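Local coordinates for superoxide dismutase [Mn], mitochondrial (Saccharomyces cerevisiae S288C, PDB 4F6E), which catalyses the dismutation of superoxide into hydrogen peroxide and dioxygen, using one manganese ion in each subunit, at residues Phe78-Leu83 and Tyr152-Val157; Gly12-Tyr17 and Glu86-Glu91; Ser131-Ile136 and Leu164-Ala169. The protein carries 2 engineered substitutions. All blocks are in the same frame, centred on the assembly; numbering follows the deposited sequence.

Contact 1: residues Phe78-Leu83 and Tyr152-Val157; sequences FTNHCL and YNQDTV. With MN (manganese (II) ion), chain E.
N80 on helix 74-86 pushes its amide into the loop Y152-V157, which binds both ends of it. On the oxygen side the hydroxyl T156 OG1 donates to N80 OD1 over 2.6 Å, in the carbonyl plane; it can do so because T156 holds OG1 anti to its own backbone N (chi1 -166°). On the nitrogen side N80 ND2 spends one hydrogen on Q154 OE1, 3.2 Å away and almost straight at 172°, and the other on D155 O, approached from well above that carbonyl's plane. Both acceptors lie close to the plane of the N80 amide, and the three bonds together fix its rotation. A leucine here would probably leave the T156 hydroxyl without its acceptor and take one of two donors from Q154 OE1.

The loop opens with a type II' beta turn from Y152, the last residue of strand 148-152 of the C-terminal domain, to D155, whereas the helix belongs to the alpha-hairpin domain; the contact thus spans the two-domain fold of iron/manganese superoxide dismutases. Q154 works in the second shell of the metal. Bent at chi2 (-60°), it sets NE2 near the plane of the H81 ring at its edge, 3.6 Å from H81 CE1, and donates from NE2 to the metal-bound water at 2.9 Å. H81 NE2 itself ligates manganese at 2.2 Å, its ND1 being bonded to G77 O, while Q154 OE1 also accepts from W133 NE1. Packing is looser on the outer side of the turn, where the CB of the partly exposed D155 points away from the helix.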
ATOM      1  N   PHE A  78       6.784  10.253 -15.584  1.00 11.53           N
ATOM      2  CA  PHE A  78       7.446  10.475 -16.854  1.00 10.13           C
ATOM      3  C   PHE A  78       7.121   9.348 -17.833  1.00 11.98           C
ATOM      4  O   PHE A  78       6.735   9.604 -18.980  1.00 11.45           O
ATOM      5  CB  PHE A  78       8.963  10.586 -16.669  1.00 10.03           C
ATOM      6  CG  PHE A  78       9.725  10.573 -17.961  1.00 11.65           C
ATOM      7  CD1 PHE A  78       9.693  11.669 -18.802  1.00 14.20           C
ATOM      8  CD2 PHE A  78      10.457   9.457 -18.341  1.00 13.03           C
ATOM      9  CE1 PHE A  78      10.388  11.657 -20.006  1.00 13.60           C
ATOM     10  CE2 PHE A  78      11.158   9.443 -19.531  1.00 11.17           C
ATOM     11  CZ  PHE A  78      11.122  10.542 -20.365  1.00 11.01           C
ATOM     12  N   THR A  79       7.274   8.108 -17.379  1.00 10.89           N
ATOM     13  CA  THR A  79       7.134   6.948 -18.257  1.00  9.33           C
ATOM     14  C   THR A  79       5.689   6.781 -18.725  1.00  7.98           C
ATOM     15  O   THR A  79       5.436   6.570 -19.915  1.00 10.10           O
ATOM     16  CB  THR A  79       7.587   5.667 -17.530  1.00 12.60           C
ATOM     17  OG1 THR A  79       8.973   5.792 -17.181  1.00 14.18           O
ATOM     18  CG2 THR A  79       7.411   4.439 -18.424  1.00 11.82           C
ATOM     19  N   ASN A  80       4.754   6.881 -17.786  1.00  8.43           N
ATOM     20  CA  ASN A  80       3.348   6.625 -18.106  1.00  8.38           C
ATOM     21  C   ASN A  80       2.806   7.629 -19.102  1.00  9.03           C
ATOM     22  O   ASN A  80       2.048   7.263 -20.001  1.00  9.39           O
ATOM     23  CB  ASN A  80       2.463   6.647 -16.850  1.00  8.28           C
ATOM     24  CG  ASN A  80       2.614   5.402 -15.986  1.00 11.59           C
ATOM     25  OD1 ASN A  80       2.987   4.322 -16.456  1.00 10.39           O
ATOM     26  ND2 ASN A  80       2.307   5.554 -14.698  1.00  8.57           N
ATOM     27  N   HIS A  81       3.189   8.896 -18.953  1.00 10.32           N
ATOM     28  CA  HIS A  81       2.727   9.909 -19.905  1.00  8.85           C
ATOM     29  C   HIS A  81       3.363   9.749 -21.266  1.00  9.28           C
ATOM     30  O   HIS A  81       2.708   9.984 -22.281  1.00  9.58           O
ATOM     31  CB  HIS A  81       2.874  11.331 -19.357  1.00  9.22           C
ATOM     32  CG  HIS A  81       1.927  11.618 -18.245  1.00  9.75           C
ATOM     33  ND1 HIS A  81       2.189  11.263 -16.938  1.00  9.51           N
ATOM     34  CD2 HIS A  81       0.682  12.142 -18.257  1.00  8.19           C
ATOM     35  CE1 HIS A  81       1.160  11.602 -16.184  1.00  8.25           C
ATOM     36  NE2 HIS A  81       0.234  12.137 -16.961  1.00  9.56           N
ATOM     37  N   CYS A  82       4.620   9.311 -21.313  1.00  8.49           N
ATOM     38  CA  CYS A  82       5.224   9.030 -22.619  1.00 10.94           C
ATOM     39  C   CYS A  82       4.445   7.938 -23.340  1.00 10.32           C
ATOM     40  O   CYS A  82       4.156   8.061 -24.535  1.00 11.95           O
ATOM     41  CB  CYS A  82       6.686   8.611 -22.488  1.00  8.73           C
ATOM     42  SG  CYS A  82       7.807   9.989 -22.147  1.00 13.77           S
ATOM     43  N   LEU A  83       4.081   6.884 -22.616  1.00  7.05           N
ATOM     44  CA  LEU A  83       3.300   5.796 -23.215  1.00  8.98           C
ATOM     45  C   LEU A  83       1.949   6.314 -23.706  1.00  8.84           C
ATOM     46  O   LEU A  83       1.504   5.964 -24.802  1.00  8.91           O
ATOM     47  CB  LEU A  83       3.080   4.658 -22.211  1.00  9.67           C
ATOM     48  CG  LEU A  83       4.346   3.892 -21.798  1.00 10.10           C
ATOM     49  CD1 LEU A  83       4.099   2.997 -20.603  1.00 11.89           C
ATOM     50  CD2 LEU A  83       4.867   3.061 -22.966  1.00 14.33           C
ATOM     51  N   TYR A 152      -2.142   2.392  -9.288  1.00  9.02           N
ATOM     52  CA  TYR A 152      -2.467   3.618  -8.571  1.00 11.96           C
ATOM     53  C   TYR A 152      -1.381   4.672  -8.689  1.00  9.25           C
ATOM     54  O   TYR A 152      -0.196   4.357  -8.851  1.00  7.32           O
ATOM     55  CB  TYR A 152      -2.795   3.322  -7.104  1.00 10.55           C
ATOM     56  CG  TYR A 152      -4.212   2.845  -6.958  1.00 12.46           C
ATOM     57  CD1 TYR A 152      -5.206   3.688  -6.475  1.00 13.14           C
ATOM     58  CD2 TYR A 152      -4.570   1.563  -7.343  1.00 14.03           C
ATOM     59  CE1 TYR A 152      -6.518   3.248  -6.357  1.00 15.71           C
ATOM     60  CE2 TYR A 152      -5.884   1.120  -7.240  1.00 13.40           C
ATOM     61  CZ  TYR A 152      -6.849   1.970  -6.748  1.00 16.10           C
ATOM     62  OH  TYR A 152      -8.148   1.522  -6.644  1.00 17.78           O
ATOM     63  N   ASN A 153      -1.800   5.934  -8.642  1.00  8.94           N
ATOM     64  CA  ASN A 153      -0.882   7.070  -8.664  1.00  8.75           C
ATOM     65  C   ASN A 153      -0.019   7.051  -9.908  1.00  7.77           C
ATOM     66  O   ASN A 153      -0.570   7.027 -11.000  1.00  9.29           O
ATOM     67  CB  ASN A 153      -0.099   7.113  -7.357  1.00 11.10           C
ATOM     68  CG  ASN A 153      -1.039   7.149  -6.175  1.00 13.58           C
ATOM     69  OD1 ASN A 153      -2.017   7.890  -6.202  1.00 11.85           O
ATOM     70  ND2 ASN A 153      -0.812   6.293  -5.188  1.00 16.85           N
ATOM     71  N   GLN A 154       1.302   7.040  -9.769  1.00  8.84           N
ATOM     72  CA  GLN A 154       2.146   6.867 -10.947  1.00  9.70           C
ATOM     73  C   GLN A 154       2.884   5.533 -10.944  1.00  8.61           C
ATOM     74  O   GLN A 154       3.926   5.383 -11.592  1.00 10.55           O
ATOM     75  CB  GLN A 154       3.108   8.053 -11.155  1.00 11.33           C
ATOM     76  CG  GLN A 154       2.413   9.386 -11.433  1.00  8.56           C
ATOM     77  CD  GLN A 154       1.545   9.375 -12.689  1.00  9.33           C
ATOM     78  OE1 GLN A 154       1.626   8.465 -13.524  1.00  8.98           O
ATOM     79  NE2 GLN A 154       0.711  10.403 -12.829  1.00 11.15           N
ATOM     80  N   ASP A 155       2.327   4.543 -10.251  1.00  8.52           N
ATOM     81  CA  ASP A 155       2.854   3.191 -10.390  1.00  9.85           C
ATOM     82  C   ASP A 155       2.683   2.767 -11.845  1.00 10.23           C
ATOM     83  O   ASP A 155       1.780   3.235 -12.540  1.00 12.38           O
ATOM     84  CB  ASP A 155       2.146   2.220  -9.453  1.00 11.14           C
ATOM     85  CG  ASP A 155       2.411   2.524  -7.981  1.00 15.53           C
ATOM     86  OD1 ASP A 155       3.316   3.332  -7.676  1.00 21.54           O
ATOM     87  OD2 ASP A 155       1.713   1.944  -7.128  1.00 16.47           O
ATOM     88  N   THR A 156       3.560   1.896 -12.320  1.00 11.79           N
ATOM     89  CA  THR A 156       3.474   1.493 -13.721  1.00 10.19           C
ATOM     90  C   THR A 156       3.663  -0.006 -13.836  1.00 13.98           C
ATOM     91  O   THR A 156       3.890  -0.685 -12.832  1.00 14.88           O
ATOM     92  CB  THR A 156       4.485   2.264 -14.609  1.00 11.42           C
ATOM     93  OG1 THR A 156       4.149   2.084 -15.998  1.00 14.12           O
ATOM     94  CG2 THR A 156       5.896   1.775 -14.365  1.00 15.87           C
ATOM     95  N   VAL A 157       3.535  -0.527 -15.052  1.00  9.14           N
ATOM     96  CA  VAL A 157       3.765  -1.951 -15.271  1.00 11.41           C
ATOM     97  C   VAL A 157       5.213  -2.193 -15.674  1.00 10.58           C
ATOM     98  O   VAL A 157       5.715  -1.593 -16.619  1.00 15.19           O
ATOM     99  CB  VAL A 157       2.787  -2.534 -16.303  1.00 11.44           C
ATOM    100  CG1 VAL A 157       1.395  -2.628 -15.693  1.00 12.14           C
ATOM    101  CG2 VAL A 157       2.743  -1.669 -17.556  1.00 13.64           C
TER
HETATM  102 MN    MN E 301      -1.859  12.434 -16.304  1.00  9.87          MN
HETATM  103  O   HOH W   1      -1.596  10.889 -14.519  1.00 10.97           O

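Contact 2: residues Gly12-Tyr17 and Glu86-Glu91; sequences GALEPY and ENLAPE
L14 lays its two methyl branches against different parts of the segment E86-E91. CD2 sits on the peptide that joins A89 to P90, with L14 CD2 3.5 Å from P90 N, and the same methyl also meets the proline ring at P90 CD, 3.9 Å off. The other branch goes to L88: L14 CD1 and L88 CD1 touch at 4.0 Å, and the two leucine side chains cross at about a right angle. With CG beside the backbone N (chi1 -51°), the end of L14 comes nearer to this segment than the direction of its CB would suggest. A13 meets the other part of the proline, its carbonyl A13 O lying 3.3 Å from P90 CB and its methyl A13 CB 4.1 Å from P90 CG.

No direct hydrogen bond spans the two segments, but a water does. It donates to A13 O at 2.7 Å and accepts from E91 N at 3.2 Å, tying the two backbones together beside the apolar patch. Within the alpha-hairpin domain of iron/manganese superoxide dismutases, leucine and alanine methyls and a proline ring thus join the loop before helix 20-27 to the exit of helix 74-86, without backbone pairing.

The next shell is supplied by W9, which packs on both L14 and P90, and by N87, where the chain leaves helical geometry. Beyond that, G12-Y17 runs toward helix 20-27, which carries the metal ligand H26, while N87 OD1, accepting from A166 N and R201 NH1, links the end of helix 74-86 to strand 165-168 and helix 198-204.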
ATOM      1  N   GLY A  12      -4.820  20.177 -30.124  1.00 14.57           N
ATOM      2  CA  GLY A  12      -6.237  20.148 -30.438  1.00 12.50           C
ATOM      3  C   GLY A  12      -6.654  19.030 -31.384  1.00 12.94           C
ATOM      4  O   GLY A  12      -7.800  18.999 -31.841  1.00 15.08           O
ATOM      5  N   ALA A  13      -5.748  18.097 -31.665  1.00 11.61           N
ATOM      6  CA  ALA A  13      -6.008  17.085 -32.699  1.00 13.25           C
ATOM      7  C   ALA A  13      -6.963  15.958 -32.271  1.00 13.16           C
ATOM      8  O   ALA A  13      -7.493  15.233 -33.122  1.00 14.78           O
ATOM      9  CB  ALA A  13      -4.694  16.495 -33.224  1.00 15.61           C
ATOM     10  N   LEU A  14      -7.180  15.828 -30.966  1.00 13.77           N
ATOM     11  CA  LEU A  14      -8.021  14.760 -30.428  1.00 12.65           C
ATOM     12  C   LEU A  14      -9.455  15.222 -30.109  1.00 11.48           C
ATOM     13  O   LEU A  14     -10.244  14.479 -29.505  1.00 11.19           O
ATOM     14  CB  LEU A  14      -7.369  14.171 -29.179  1.00 12.96           C
ATOM     15  CG  LEU A  14      -5.909  13.762 -29.364  1.00 11.99           C
ATOM     16  CD1 LEU A  14      -5.452  13.052 -28.097  1.00  9.67           C
ATOM     17  CD2 LEU A  14      -5.725  12.869 -30.602  1.00 12.13           C
ATOM     18  N   GLU A  15      -9.781  16.449 -30.514  1.00 11.53           N
ATOM     19  CA  GLU A  15     -11.137  16.975 -30.355  1.00 10.59           C
ATOM     20  C   GLU A  15     -12.135  16.147 -31.154  1.00 11.13           C
ATOM     21  O   GLU A  15     -11.800  15.646 -32.227  1.00 13.32           O
ATOM     22  CB  GLU A  15     -11.191  18.420 -30.852  1.00 10.63           C
ATOM     23  CG  GLU A  15     -10.399  19.425 -30.020  1.00 13.75           C
ATOM     24  CD  GLU A  15     -11.142  19.923 -28.790  1.00 13.27           C
ATOM     25  OE1 GLU A  15     -12.288  19.481 -28.538  1.00 14.57           O
ATOM     26  OE2 GLU A  15     -10.572  20.771 -28.061  1.00 15.43           O
ATOM     27  N   PRO A  16     -13.371  16.004 -30.644  1.00 10.79           N
ATOM     28  CA  PRO A  16     -13.873  16.574 -29.392  1.00 13.44           C
ATOM     29  C   PRO A  16     -13.725  15.609 -28.213  1.00 14.23           C
ATOM     30  O   PRO A  16     -14.251  15.878 -27.132  1.00 17.66           O
ATOM     31  CB  PRO A  16     -15.361  16.783 -29.701  1.00 11.79           C
ATOM     32  CG  PRO A  16     -15.689  15.658 -30.610  1.00 12.80           C
ATOM     33  CD  PRO A  16     -14.452  15.389 -31.441  1.00  9.94           C
ATOM     34  N   TYR A  17     -13.018  14.498 -28.408  1.00  9.20           N
ATOM     35  CA  TYR A  17     -12.995  13.448 -27.405  1.00  9.98           C
ATOM     36  C   TYR A  17     -12.126  13.826 -26.213  1.00 11.18           C
ATOM     37  O   TYR A  17     -12.497  13.592 -25.063  1.00 13.17           O
ATOM     38  CB  TYR A  17     -12.540  12.128 -28.047  1.00  9.81           C
ATOM     39  CG  TYR A  17     -13.341  11.811 -29.292  1.00 13.12           C
ATOM     40  CD1 TYR A  17     -14.676  11.431 -29.201  1.00 14.79           C
ATOM     41  CD2 TYR A  17     -12.775  11.925 -30.559  1.00 13.48           C
ATOM     42  CE1 TYR A  17     -15.420  11.166 -30.336  1.00 14.02           C
ATOM     43  CE2 TYR A  17     -13.506  11.653 -31.692  1.00 13.90           C
ATOM     44  CZ  TYR A  17     -14.826  11.275 -31.573  1.00 14.69           C
ATOM     45  OH  TYR A  17     -15.561  11.012 -32.703  1.00 21.41           O
ATOM     46  N   GLU A  86       1.895   8.302 -26.949  1.00  9.95           N
ATOM     47  CA  GLU A  86       2.199   7.447 -28.088  1.00  9.58           C
ATOM     48  C   GLU A  86       1.053   6.508 -28.457  1.00 10.93           C
ATOM     49  O   GLU A  86       0.973   6.058 -29.607  1.00 10.68           O
ATOM     50  CB  GLU A  86       3.501   6.664 -27.871  1.00 13.36           C
ATOM     51  CG  GLU A  86       4.758   7.528 -28.016  1.00 14.63           C
ATOM     52  CD  GLU A  86       5.046   7.932 -29.461  1.00 17.59           C
ATOM     53  OE1 GLU A  86       4.999   7.061 -30.359  1.00 19.71           O
ATOM     54  OE2 GLU A  86       5.333   9.125 -29.695  1.00 20.16           O
ATOM     55  N   ASN A  87       0.164   6.213 -27.503  1.00  9.61           N
ATOM     56  CA  ASN A  87      -1.010   5.410 -27.855  1.00  9.31           C
ATOM     57  C   ASN A  87      -2.306   6.205 -28.053  1.00  7.39           C
ATOM     58  O   ASN A  87      -3.393   5.638 -27.974  1.00 10.32           O
ATOM     59  CB  ASN A  87      -1.195   4.109 -27.006  1.00  7.91           C
ATOM     60  CG  ASN A  87      -1.474   4.343 -25.511  1.00  8.85           C
ATOM     61  OD1 ASN A  87      -0.745   3.819 -24.654  1.00  9.52           O
ATOM     62  ND2 ASN A  87      -2.555   5.062 -25.187  1.00  9.67           N
ATOM     63  N   LEU A  88      -2.156   7.498 -28.347  1.00  9.05           N
ATOM     64  CA  LEU A  88      -3.249   8.356 -28.799  1.00 11.37           C
ATOM     65  C   LEU A  88      -2.938   8.874 -30.205  1.00 13.42           C
ATOM     66  O   LEU A  88      -1.777   9.096 -30.548  1.00 12.01           O
ATOM     67  CB  LEU A  88      -3.425   9.551 -27.857  1.00  8.17           C
ATOM     68  CG  LEU A  88      -3.788   9.183 -26.416  1.00 10.95           C
ATOM     69  CD1 LEU A  88      -3.812  10.420 -25.517  1.00 10.20           C
ATOM     70  CD2 LEU A  88      -5.121   8.455 -26.364  1.00 10.21           C
ATOM     71  N   ALA A  89      -3.969   9.070 -31.017  1.00 11.46           N
ATOM     72  CA  ALA A  89      -3.768   9.622 -32.353  1.00 10.48           C
ATOM     73  C   ALA A  89      -5.085  10.150 -32.859  1.00 10.71           C
ATOM     74  O   ALA A  89      -6.134   9.601 -32.527  1.00 11.08           O
ATOM     75  CB  ALA A  89      -3.233   8.552 -33.299  1.00 13.16           C
ATOM     76  N   PRO A  90      -5.042  11.216 -33.667  1.00 14.05           N
ATOM     77  CA  PRO A  90      -6.297  11.637 -34.287  1.00 14.94           C
ATOM     78  C   PRO A  90      -6.778  10.609 -35.306  1.00 17.37           C
ATOM     79  O   PRO A  90      -5.996   9.764 -35.753  1.00 17.76           O
ATOM     80  CB  PRO A  90      -5.932  12.961 -34.969  1.00 17.32           C
ATOM     81  CG  PRO A  90      -4.465  12.922 -35.142  1.00 20.13           C
ATOM     82  CD  PRO A  90      -3.914  12.099 -34.009  1.00 18.63           C
ATOM     83  N   GLU A  91      -8.060  10.663 -35.650  1.00 22.26           N
ATOM     84  CA  GLU A  91      -8.616   9.750 -36.635  1.00 23.23           C
ATOM     85  C   GLU A  91      -7.840   9.805 -37.952  1.00 19.63           C
ATOM     86  O   GLU A  91      -7.677   8.791 -38.619  1.00 24.59           O
ATOM     87  CB  GLU A  91     -10.100  10.038 -36.887  1.00 31.37           C
ATOM     88  CG  GLU A  91     -10.730   9.068 -37.887  1.00 41.81           C
ATOM     89  CD  GLU A  91     -12.146   9.442 -38.295  1.00 50.39           C
ATOM     90  OE1 GLU A  91     -12.482  10.649 -38.292  1.00 51.53           O
ATOM     91  OE2 GLU A  91     -12.925   8.519 -38.623  1.00 52.93           O
TER
HETATM   92  O   HOH W   2      -9.150  13.294 -34.135  1.00 26.39           O

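Contact 3: residues Ser131-Ile136 and Leu164-Ala169; sequences SGWAFI and LVAIDA. With MN (manganese (II) ion), chain E.
F135 and A166 meet in the apolar middle of the strand pair, F135 CE1 lying 3.6 Å from A166 CB, and the indole of W133 reaches the same methyl from the next position along that face. Through the sheet, I136 and V165 lie side by side and point the same way, with I136 CD1 4.0 Å from V165 CB.

The strands 132-136 and 165-168 run antiparallel at 165°, and 132-136 is the central strand of the three-stranded sheet of the C-terminal domain. A134 and I167 form a hydrogen-bonded pair, exchanging two backbone bonds. At one end the ladder finishes in a classic beta bulge: L164 and V165 both face I136, whose carbonyl takes L164 N at 2.8 Å and V165 N at 3.2 Å from I136 O.

Toward the other end the chemistry turns polar. D168 sets its CB over the six-membered ring of W133, 3.7 Å from the centroid, a CH-pi contact, and its carboxylate stacks on the indole with the planes 4° apart. With CG anti to the backbone N (chi1 -167°), the carboxylate extends to the metal: D168 OD2 binds manganese at 2.1 Å alongside H26, H81 and H172. D168 OD1 accepts from the metal-bound water at 2.9 Å and from W170 N.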
ATOM      1  N   SER A 131      -6.400   8.190  -7.771  1.00  7.53           N
ATOM      2  CA  SER A 131      -5.704   8.474  -9.028  1.00  8.33           C
ATOM      3  C   SER A 131      -5.039   7.199  -9.502  1.00  7.40           C
ATOM      4  O   SER A 131      -4.574   6.420  -8.689  1.00  9.10           O
ATOM      5  CB  SER A 131      -4.591   9.496  -8.806  1.00  9.28           C
ATOM      6  OG  SER A 131      -5.077  10.731  -8.297  1.00 10.85           O
ATOM      7  N   GLY A 132      -4.976   6.992 -10.818  1.00  8.06           N
ATOM      8  CA  GLY A 132      -4.240   5.855 -11.341  1.00  7.14           C
ATOM      9  C   GLY A 132      -4.436   5.674 -12.831  1.00  8.13           C
ATOM     10  O   GLY A 132      -4.805   6.628 -13.535  1.00  8.05           O
ATOM     11  N   TRP A 133      -4.202   4.442 -13.291  1.00  6.19           N
ATOM     12  CA  TRP A 133      -4.122   4.093 -14.708  1.00  7.14           C
ATOM     13  C   TRP A 133      -4.734   2.731 -14.913  1.00  7.56           C
ATOM     14  O   TRP A 133      -4.778   1.915 -13.992  1.00  9.44           O
ATOM     15  CB  TRP A 133      -2.640   3.963 -15.139  1.00  6.50           C
ATOM     16  CG  TRP A 133      -1.902   5.266 -15.136  1.00  7.09           C
ATOM     17  CD1 TRP A 133      -1.393   5.921 -14.045  1.00  8.64           C
ATOM     18  CD2 TRP A 133      -1.650   6.115 -16.267  1.00  6.16           C
ATOM     19  NE1 TRP A 133      -0.830   7.111 -14.435  1.00  8.57           N
ATOM     20  CE2 TRP A 133      -0.963   7.252 -15.791  1.00  8.02           C
ATOM     21  CE3 TRP A 133      -1.897   6.000 -17.642  1.00  8.82           C
ATOM     22  CZ2 TRP A 133      -0.543   8.286 -16.638  1.00  9.64           C
ATOM     23  CZ3 TRP A 133      -1.482   7.032 -18.482  1.00  9.31           C
ATOM     24  CH2 TRP A 133      -0.810   8.155 -17.978  1.00  9.12           C
ATOM     25  N   ALA A 134      -5.185   2.465 -16.130  1.00  7.20           N
ATOM     26  CA  ALA A 134      -5.363   1.075 -16.550  1.00  6.87           C
ATOM     27  C   ALA A 134      -4.436   0.809 -17.715  1.00  9.23           C
ATOM     28  O   ALA A 134      -4.198   1.697 -18.538  1.00  8.62           O
ATOM     29  CB  ALA A 134      -6.803   0.796 -16.949  1.00 10.59           C
ATOM     30  N   PHE A 135      -3.918  -0.414 -17.786  1.00  8.87           N
ATOM     31  CA  PHE A 135      -3.048  -0.802 -18.886  1.00 10.80           C
ATOM     32  C   PHE A 135      -3.574  -2.088 -19.499  1.00  9.73           C
ATOM     33  O   PHE A 135      -3.825  -3.067 -18.779  1.00  9.76           O
ATOM     34  CB  PHE A 135      -1.612  -1.066 -18.397  1.00  9.96           C
ATOM     35  CG  PHE A 135      -0.912   0.140 -17.823  1.00  8.49           C
ATOM     36  CD1 PHE A 135      -0.107   0.946 -18.617  1.00 10.70           C
ATOM     37  CD2 PHE A 135      -1.026   0.438 -16.471  1.00  7.88           C
ATOM     38  CE1 PHE A 135       0.553   2.054 -18.071  1.00 11.74           C
ATOM     39  CE2 PHE A 135      -0.362   1.530 -15.911  1.00  8.74           C
ATOM     40  CZ  PHE A 135       0.427   2.338 -16.714  1.00 10.43           C
ATOM     41  N   ILE A 136      -3.731  -2.110 -20.825  1.00  7.68           N
ATOM     42  CA  ILE A 136      -3.839  -3.384 -21.534  1.00  7.47           C
ATOM     43  C   ILE A 136      -2.384  -3.844 -21.708  1.00 10.09           C
ATOM     44  O   ILE A 136      -1.558  -3.078 -22.208  1.00  9.97           O
ATOM     45  CB  ILE A 136      -4.532  -3.228 -22.901  1.00  8.65           C
ATOM     46  CG1 ILE A 136      -5.925  -2.606 -22.716  1.00 10.52           C
ATOM     47  CG2 ILE A 136      -4.602  -4.585 -23.658  1.00  9.13           C
ATOM     48  CD1 ILE A 136      -6.650  -2.320 -24.030  1.00 12.06           C
ATOM     49  N   LEU A 164       0.649  -2.074 -23.578  1.00  8.66           N
ATOM     50  CA  LEU A 164       0.223  -1.991 -24.973  1.00  9.08           C
ATOM     51  C   LEU A 164      -0.638  -0.740 -25.144  1.00  8.98           C
ATOM     52  O   LEU A 164      -0.453   0.031 -26.086  1.00 11.08           O
ATOM     53  CB  LEU A 164      -0.567  -3.238 -25.378  1.00  9.43           C
ATOM     54  CG  LEU A 164       0.076  -4.596 -25.085  1.00  8.98           C
ATOM     55  CD1 LEU A 164      -0.802  -5.694 -25.629  1.00 12.14           C
ATOM     56  CD2 LEU A 164       1.487  -4.678 -25.691  1.00 11.86           C
ATOM     57  N   VAL A 165      -1.592  -0.555 -24.228  1.00  7.95           N
ATOM     58  CA  VAL A 165      -2.401   0.672 -24.182  1.00  6.81           C
ATOM     59  C   VAL A 165      -2.430   1.162 -22.748  1.00  6.86           C
ATOM     60  O   VAL A 165      -2.802   0.420 -21.834  1.00  9.59           O
ATOM     61  CB  VAL A 165      -3.841   0.445 -24.695  1.00  8.50           C
ATOM     62  CG1 VAL A 165      -4.653   1.750 -24.614  1.00  8.16           C
ATOM     63  CG2 VAL A 165      -3.817  -0.069 -26.127  1.00  8.60           C
ATOM     64  N   ALA A 166      -2.015   2.411 -22.552  1.00  7.01           N
ATOM     65  CA  ALA A 166      -2.114   3.055 -21.248  1.00  6.33           C
ATOM     66  C   ALA A 166      -3.253   4.076 -21.289  1.00  7.67           C
ATOM     67  O   ALA A 166      -3.298   4.891 -22.199  1.00  8.78           O
ATOM     68  CB  ALA A 166      -0.799   3.736 -20.912  1.00  9.38           C
ATOM     69  N   ILE A 167      -4.162   4.027 -20.311  1.00  6.67           N
ATOM     70  CA  ILE A 167      -5.224   5.029 -20.196  1.00  6.46           C
ATOM     71  C   ILE A 167      -5.143   5.716 -18.832  1.00  5.90           C
ATOM     72  O   ILE A 167      -5.202   5.070 -17.788  1.00  8.32           O
ATOM     73  CB  ILE A 167      -6.631   4.411 -20.358  1.00  6.27           C
ATOM     74  CG1 ILE A 167      -6.747   3.651 -21.686  1.00  8.56           C
ATOM     75  CG2 ILE A 167      -7.713   5.502 -20.245  1.00  9.37           C
ATOM     76  CD1 ILE A 167      -6.645   4.525 -22.932  1.00 10.50           C
ATOM     77  N   ASP A 168      -4.979   7.034 -18.862  1.00  6.50           N
ATOM     78  CA  ASP A 168      -4.836   7.843 -17.655  1.00  6.60           C
ATOM     79  C   ASP A 168      -6.196   8.064 -16.995  1.00  9.61           C
ATOM     80  O   ASP A 168      -7.121   8.560 -17.636  1.00  7.86           O
ATOM     81  CB  ASP A 168      -4.219   9.184 -18.064  1.00  8.25           C
ATOM     82  CG  ASP A 168      -3.723  10.000 -16.903  1.00 11.86           C
ATOM     83  OD1 ASP A 168      -3.845   9.599 -15.725  1.00  9.19           O
ATOM     84  OD2 ASP A 168      -3.211  11.087 -17.210  1.00  8.85           O
ATOM     85  N   ALA A 169      -6.318   7.689 -15.720  1.00  6.77           N
ATOM     86  CA  ALA A 169      -7.557   7.902 -14.957  1.00  6.96           C
ATOM     87  C   ALA A 169      -7.420   8.973 -13.875  1.00  6.99           C
ATOM     88  O   ALA A 169      -8.332   9.139 -13.064  1.00  8.50           O
ATOM     89  CB  ALA A 169      -8.048   6.574 -14.333  1.00  8.34           C
TER
HETATM   90 MN    MN E 301      -1.859  12.434 -16.304  1.00  9.87          MN
HETATM   91  O   HOH W   1      -1.596  10.889 -14.519  1.00 10.97           O

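Contacts 1 and 3 lie near the centre of the chain, about 8 Å apart between centres, and share the manganese ion and its bound water: one supplies a histidine ligand, the other an aspartate. They are coupled directly through the Q154 amide and the W133 indole, and by a backbone bond from N153 to S131. Contact 2 is largely buried where it touches, but it lies farther out, about 15 Å from the chain centre, and does without metal ligands. Helix 74-86 carries one side of contact 1, and the chain leaving it supplies one side of contact 2. The chemistry changes accordingly, from hydrogen bonds of side-chain amides in contact 1 to a backbone ladder in contact 3 and apolar packing in contact 2.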